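Local coordinates for protein APL1 (Anopheles gambiae, PDB 3O6N) that probably regulates mosquito complement-like immunity as the partner of LRIM1 in a heterodimeric complex of leucine-rich repeat proteins, at residues L228-L233 against L250-L255; N236-T241 against S256-E261. All blocks are in the same frame, centred on the assembly; numbering follows the deposited sequence. Where two conformers were deposited one is given.

Interaction 1 of 2, residues L228-L233 against L250-L255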
loop_
_atom_site.group_PDB
_atom_site.type_symbol
_atom_site.label_atom_id
_atom_site.label_comp_id
_atom_site.label_asym_id
_atom_site.label_seq_id
_atom_site.Cartn_x
_atom_site.Cartn_y
_atom_site.Cartn_z
ATOM N N LEU A 228 -9.063 -0.580 -11.471
ATOM C CA LEU A 228 -8.088 -1.209 -10.579
ATOM C C LEU A 228 -7.006 -1.977 -11.342
ATOM O O LEU A 228 -7.294 -2.931 -12.062
ATOM C CB LEU A 228 -8.781 -2.122 -9.563
ATOM C CG LEU A 228 -7.880 -2.703 -8.469
ATOM C CD1 LEU A 228 -7.253 -1.592 -7.638
ATOM C CD2 LEU A 228 -8.665 -3.653 -7.582
ATOM N N THR A 229 -5.760 -1.562 -11.141
ATOM C CA THR A 229 -4.634 -2.069 -11.911
ATOM C C THR A 229 -3.629 -2.785 -11.013
ATOM O O THR A 229 -3.038 -3.795 -11.399
ATOM C CB THR A 229 -3.938 -0.908 -12.639
ATOM O OG1 THR A 229 -4.886 -0.250 -13.492
ATOM C CG2 THR A 229 -2.768 -1.401 -13.461
ATOM N N ILE A 230 -3.441 -2.250 -9.812
ATOM C CA ILE A 230 -2.533 -2.834 -8.833
ATOM C C ILE A 230 -3.282 -3.117 -7.537
ATOM O O ILE A 230 -3.821 -2.203 -6.907
ATOM C CB ILE A 230 -1.343 -1.899 -8.531
ATOM C CG1 ILE A 230 -0.643 -1.478 -9.826
ATOM C CG2 ILE A 230 -0.361 -2.581 -7.596
ATOM C CD1 ILE A 230 0.025 -2.618 -10.561
ATOM N N LEU A 231 -3.327 -4.387 -7.152
ATOM C CA LEU A 231 -4.013 -4.787 -5.934
ATOM C C LEU A 231 -3.080 -5.593 -5.040
ATOM O O LEU A 231 -2.689 -6.712 -5.385
ATOM C CB LEU A 231 -5.264 -5.608 -6.278
ATOM C CG LEU A 231 -6.100 -6.141 -5.111
ATOM C CD1 LEU A 231 -6.583 -4.998 -4.217
ATOM C CD2 LEU A 231 -7.287 -6.959 -5.632
ATOM N N LYS A 232 -2.720 -5.021 -3.896
ATOM C CA LYS A 232 -1.830 -5.692 -2.959
ATOM C C LYS A 232 -2.617 -6.223 -1.763
ATOM O O LYS A 232 -3.136 -5.449 -0.955
ATOM C CB LYS A 232 -0.727 -4.738 -2.489
ATOM C CG LYS A 232 -0.050 -3.964 -3.616
ATOM C CD LYS A 232 0.563 -4.897 -4.660
ATOM C CE LYS A 232 1.702 -5.732 -4.085
ATOM N NZ LYS A 232 2.895 -4.909 -3.721
ATOM N N LEU A 233 -2.707 -7.545 -1.656
ATOM C CA LEU A 233 -3.445 -8.177 -0.568
ATOM C C LEU A 233 -2.618 -9.222 0.177
ATOM O O LEU A 233 -3.172 -10.076 0.875
ATOM C CB LEU A 233 -4.733 -8.816 -1.101
ATOM C CG LEU A 233 -5.867 -7.839 -1.409
ATOM C CD1 LEU A 233 -6.958 -8.515 -2.227
ATOM C CD2 LEU A 233 -6.424 -7.277 -0.110
ATOM N N LEU A 250 -7.035 -5.572 -13.880
ATOM C CA LEU A 250 -5.858 -5.837 -13.056
ATOM C C LEU A 250 -4.618 -6.162 -13.883
ATOM O O LEU A 250 -4.682 -6.931 -14.840
ATOM C CB LEU A 250 -6.124 -6.972 -12.067
ATOM C CG LEU A 250 -6.888 -6.633 -10.792
ATOM C CD1 LEU A 250 -7.202 -7.909 -10.014
ATOM C CD2 LEU A 250 -6.078 -5.657 -9.939
ATOM N N VAL A 251 -3.492 -5.570 -13.503
ATOM C CA VAL A 251 -2.205 -5.896 -14.109
ATOM C C VAL A 251 -1.353 -6.697 -13.131
ATOM O O VAL A 251 -0.616 -7.600 -13.529
ATOM C CB VAL A 251 -1.447 -4.635 -14.553
ATOM C CG1 VAL A 251 -0.002 -4.972 -14.933
ATOM C CG2 VAL A 251 -2.174 -3.974 -15.717
ATOM N N GLU A 252 -1.465 -6.365 -11.850
ATOM C CA GLU A 252 -0.772 -7.108 -10.802
ATOM C C GLU A 252 -1.670 -7.328 -9.592
ATOM O O GLU A 252 -2.332 -6.398 -9.119
ATOM C CB GLU A 252 0.503 -6.375 -10.361
ATOM C CG GLU A 252 1.054 -6.876 -9.027
ATOM C CD GLU A 252 2.352 -6.203 -8.614
ATOM O OE1 GLU A 252 3.033 -5.616 -9.478
ATOM O OE2 GLU A 252 2.689 -6.265 -7.417
ATOM N N VAL A 253 -1.702 -8.561 -9.096
ATOM C CA VAL A 253 -2.349 -8.830 -7.820
ATOM C C VAL A 253 -1.455 -9.724 -6.969
ATOM O O VAL A 253 -0.906 -10.724 -7.453
ATOM C CB VAL A 253 -3.764 -9.442 -7.989
ATOM C CG1 VAL A 253 -3.691 -10.776 -8.717
ATOM C CG2 VAL A 253 -4.438 -9.600 -6.635
ATOM N N ASP A 254 -1.270 -9.340 -5.712
ATOM C CA ASP A 254 -0.450 -10.128 -4.801
ATOM C C ASP A 254 -1.340 -10.756 -3.739
ATOM O O ASP A 254 -1.914 -10.055 -2.902
ATOM C CB ASP A 254 0.643 -9.262 -4.158
ATOM C CG ASP A 254 1.686 -10.085 -3.416
ATOM O OD1 ASP A 254 1.419 -11.265 -3.117
ATOM O OD2 ASP A 254 2.777 -9.546 -3.128
ATOM N N LEU A 255 -1.465 -12.079 -3.803
ATOM C CA LEU A 255 -2.270 -12.852 -2.869
ATOM C C LEU A 255 -1.396 -13.706 -1.951
ATOM O O LEU A 255 -1.893 -14.613 -1.286
ATOM C CB LEU A 255 -3.208 -13.787 -3.644
ATOM C CG LEU A 255 -4.146 -13.099 -4.640
ATOM C CD1 LEU A 255 -4.872 -14.124 -5.499
ATOM C CD2 LEU A 255 -5.130 -12.233 -3.897
HETATM O O HOH W 1 4.368 -7.489 -3.535
#
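Leu-231 meets Val-253 and Leu-250 on the buried core side of two neighbouring parallel strands, 230-232 and 252-254. Its CB lies 3.8 Å from Leu-250 CD2, and that same methyl also packs on Leu-228 CG, filling the step between two levels of a leucine-rich repeat solenoid. Leu-231 and Val-253 run side by side; Val-253 CG2, set opposite its own backbone N, touches Leu-231 CD2 at 4.0 Å. Branched aliphatic groups suit the core side because they fill it without bringing polar atoms that would need partners.

Between the faces the backbone carries the polar load. Thr-229 O accepts from both Glu-252 N (3.0 Å) and Val-251 N (2.8 Å), the latter on a lone pair. Leu-231 then donates to Glu-252 O and accepts from Asp-254 N, and Leu-233 N reaches Asp-254 O.

Across the concave face, Ile-230 CD1 leans on Glu-252 CB. Lys-232, in one of its two deposited conformers, makes a long salt bridge from NZ to Glu-252 OE2 (3.9 Å), and water links NZ to Asp-254 OD2. Glu-252 OE1 has its salt bridge with Arg-276 NE, and Asp-254 OD1 bonds Ser-256 OG. The geometry suggests that cohesion rests mainly on ladder and core, the charges adding a weaker, water-assisted link.

Interaction 2 of 2, residues N236-T241 against S256-E261. With NAG (2-acetamido-2-deoxy-beta-D-glucopyranose), chain C.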
loop_
_atom_site.group_PDB
_atom_site.type_symbol
_atom_site.label_atom_id
_atom_site.label_comp_id
_atom_site.label_asym_id
_atom_site.label_seq_id
_atom_site.Cartn_x
_atom_site.Cartn_y
_atom_site.Cartn_z
ATOM N N ASN A 236 -2.814 -11.595 4.523
ATOM C CA ASN A 236 -4.177 -11.476 5.014
ATOM C C ASN A 236 -4.734 -12.861 5.318
ATOM O O ASN A 236 -3.966 -13.802 5.530
ATOM C CB ASN A 236 -5.050 -10.695 4.029
ATOM C CG ASN A 236 -4.883 -9.186 4.185
ATOM O OD1 ASN A 236 -5.254 -8.627 5.208
ATOM N ND2 ASN A 236 -4.312 -8.529 3.177
ATOM N N ASN A 237 -6.055 -12.997 5.347
ATOM C CA ASN A 237 -6.670 -14.285 5.664
ATOM C C ASN A 237 -7.673 -14.732 4.609
ATOM O O ASN A 237 -8.721 -15.291 4.935
ATOM C CB ASN A 237 -7.332 -14.236 7.048
ATOM C CG ASN A 237 -6.331 -13.958 8.164
ATOM O OD1 ASN A 237 -5.947 -12.812 8.398
ATOM N ND2 ASN A 237 -5.906 -15.011 8.858
ATOM N N LEU A 238 -7.341 -14.496 3.342
ATOM C CA LEU A 238 -8.245 -14.822 2.240
ATOM C C LEU A 238 -8.321 -16.325 1.990
ATOM O O LEU A 238 -7.310 -17.019 2.020
ATOM C CB LEU A 238 -7.809 -14.101 0.963
ATOM C CG LEU A 238 -7.918 -12.573 1.036
ATOM C CD1 LEU A 238 -7.215 -11.927 -0.148
ATOM C CD2 LEU A 238 -9.379 -12.162 1.106
ATOM N N THR A 239 -9.530 -16.815 1.751
ATOM C CA THR A 239 -9.746 -18.236 1.502
ATOM C C THR A 239 -10.376 -18.494 0.139
ATOM O O THR A 239 -10.522 -19.646 -0.273
ATOM C CB THR A 239 -10.648 -18.864 2.572
ATOM O OG1 THR A 239 -11.910 -18.181 2.583
ATOM C CG2 THR A 239 -9.993 -18.762 3.944
ATOM N N ASP A 240 -10.760 -17.428 -0.556
ATOM C CA ASP A 240 -11.327 -17.577 -1.894
ATOM C C ASP A 240 -10.847 -16.474 -2.832
ATOM O O ASP A 240 -10.232 -15.499 -2.395
ATOM C CB ASP A 240 -12.860 -17.615 -1.838
ATOM C CG ASP A 240 -13.477 -16.237 -1.719
ATOM O OD1 ASP A 240 -12.915 -15.382 -0.998
ATOM O OD2 ASP A 240 -14.524 -16.005 -2.359
ATOM N N THR A 241 -11.137 -16.630 -4.120
ATOM C CA THR A 241 -10.661 -15.691 -5.131
ATOM C C THR A 241 -11.744 -15.288 -6.133
ATOM O O THR A 241 -11.464 -14.568 -7.087
ATOM C CB THR A 241 -9.488 -16.280 -5.931
ATOM O OG1 THR A 241 -9.845 -17.586 -6.399
ATOM C CG2 THR A 241 -8.234 -16.380 -5.066
ATOM N N SER A 256 -0.097 -13.424 -1.920
ATOM C CA SER A 256 0.824 -14.234 -1.123
ATOM C C SER A 256 0.503 -14.126 0.365
ATOM O O SER A 256 -0.093 -13.146 0.809
ATOM C CB SER A 256 2.282 -13.844 -1.390
ATOM O OG SER A 256 2.557 -12.524 -0.960
ATOM N N TYR A 257 0.896 -15.141 1.126
ATOM C CA TYR A 257 0.652 -15.165 2.568
ATOM C C TYR A 257 -0.831 -15.000 2.902
ATOM O O TYR A 257 -1.219 -14.126 3.683
ATOM C CB TYR A 257 1.489 -14.098 3.279
ATOM C CG TYR A 257 2.977 -14.349 3.196
ATOM C CD1 TYR A 257 3.620 -15.136 4.139
ATOM C CD2 TYR A 257 3.736 -13.805 2.169
ATOM C CE1 TYR A 257 4.987 -15.367 4.066
ATOM C CE2 TYR A 257 5.098 -14.033 2.086
ATOM C CZ TYR A 257 5.717 -14.811 3.037
ATOM O OH TYR A 257 7.073 -15.033 2.951
ATOM N N ASN A 258 -1.649 -15.847 2.287
ATOM C CA ASN A 258 -3.057 -15.961 2.630
ATOM C C ASN A 258 -3.388 -17.425 2.913
ATOM O O ASN A 258 -2.488 -18.217 3.185
ATOM C CB ASN A 258 -3.941 -15.375 1.526
ATOM C CG ASN A 258 -4.082 -13.859 1.643
ATOM O OD1 ASN A 258 -4.899 -13.365 2.417
ATOM N ND2 ASN A 258 -3.273 -13.116 0.884
ATOM N N GLU A 259 -4.664 -17.786 2.862
ATOM C CA GLU A 259 -5.069 -19.148 3.199
ATOM C C GLU A 259 -5.705 -19.881 2.024
ATOM O O GLU A 259 -6.598 -20.706 2.207
ATOM C CB GLU A 259 -6.029 -19.134 4.388
ATOM C CG GLU A 259 -5.511 -18.339 5.577
ATOM C CD GLU A 259 -6.435 -18.419 6.773
ATOM O OE1 GLU A 259 -7.075 -19.475 6.961
ATOM O OE2 GLU A 259 -6.528 -17.426 7.523
ATOM N N LEU A 260 -5.240 -19.585 0.816
ATOM C CA LEU A 260 -5.825 -20.174 -0.381
ATOM C C LEU A 260 -5.398 -21.631 -0.520
ATOM O O LEU A 260 -4.234 -21.968 -0.322
ATOM C CB LEU A 260 -5.404 -19.389 -1.622
ATOM C CG LEU A 260 -5.792 -17.909 -1.645
ATOM C CD1 LEU A 260 -5.231 -17.241 -2.891
ATOM C CD2 LEU A 260 -7.311 -17.745 -1.571
ATOM N N GLU A 261 -6.346 -22.493 -0.868
ATOM C CA GLU A 261 -6.066 -23.920 -0.974
ATOM C C GLU A 261 -6.082 -24.407 -2.414
ATOM O O GLU A 261 -5.556 -25.476 -2.721
ATOM C CB GLU A 261 -7.050 -24.724 -0.127
ATOM C CG GLU A 261 -6.932 -24.430 1.357
ATOM C CD GLU A 261 -7.932 -25.205 2.185
ATOM O OE1 GLU A 261 -8.677 -26.024 1.607
ATOM O OE2 GLU A 261 -7.971 -24.995 3.416
HETATM C C1 NAG C . -5.020 -14.582 9.910
HETATM C C2 NAG C . -5.611 -15.205 11.173
HETATM C C3 NAG C . -4.652 -15.230 12.361
HETATM C C4 NAG C . -3.229 -15.577 11.949
HETATM C C5 NAG C . -2.814 -14.734 10.752
HETATM C C6 NAG C . -1.385 -15.050 10.322
HETATM C C7 NAG C . -7.988 -15.045 11.648
HETATM C C8 NAG C . -9.038 -14.280 12.403
HETATM N N2 NAG C . -6.797 -14.463 11.549
HETATM O O3 NAG C . -5.101 -16.181 13.302
HETATM O O4 NAG C . -2.359 -15.333 13.032
HETATM O O5 NAG C . -3.690 -14.994 9.677
HETATM O O6 NAG C . -1.310 -16.372 9.835
HETATM O O7 NAG C . -8.238 -16.147 11.161
HETATM O O HOH W 2 -8.895 -21.689 -1.704
#
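Asn-258 reaches into the 236-241 loop and accepts the Leu-238 N-H on OD1, at 2.8 Å and nearly straight (169°), the donor tilted 21° from the amide carbonyl plane. This is the asparagine of the leucine-rich repeat consensus LxxLxLxxN, and an amide suits the place because it can accept on one side while donating on the other. Beside it, Leu-238 O takes the N-H of Glu-259 at 2.9 Å, and Asn-236 N bonds Tyr-257 O, joining successive turns. Leu-260 supplies the apolar part: CD2 lies 3.6 Å from Thr-239 C, and CD1 meets CG2 of Thr-241 at 3.8 Å.

In the second shell, Asn-258 ND2 donates to Leu-233 O and Leu-255 O, which probably holds the amide so that OD1 faces Leu-238. Asn-236 plays the same part one turn back, with OD1 on Ile-217 N and ND2 on Leu-233 O and Ala-212 O; Asn-282 OD1 receives Leu-260 N one turn on.

On the flank of the contact, Asn-237 begins an Asn-Leu-Thr glycosylation sequon. Its ND2 is bonded covalently to C1 of N-acetylglucosamine, and the one hydrogen left there goes to Glu-259 OE2, 2.8 Å away, which an extended chain (chi2 -176°) carries out to it.

In the fold
Both interactions join the same two consecutive turns of the solenoid, and the chain passes through their segments alternately. Interaction 1 is the strand part, where a regular parallel ladder divides a buried aliphatic face from a charged, partly exposed one. Interaction 2 follows in the irregular loops beyond the strands; it too is largely buried, with exposed Thr-239 and Tyr-257 at its edge and the glycan at Asn-237. There backbone pairing is sparser and asparagine amides take over much of the bonding. The two meet physically: Leu-233 CD1 packs on Leu-238 CD1, and Leu-255 on Thr-241 and Leu-260. The leucines thus form one continuous interior running from strands into loops.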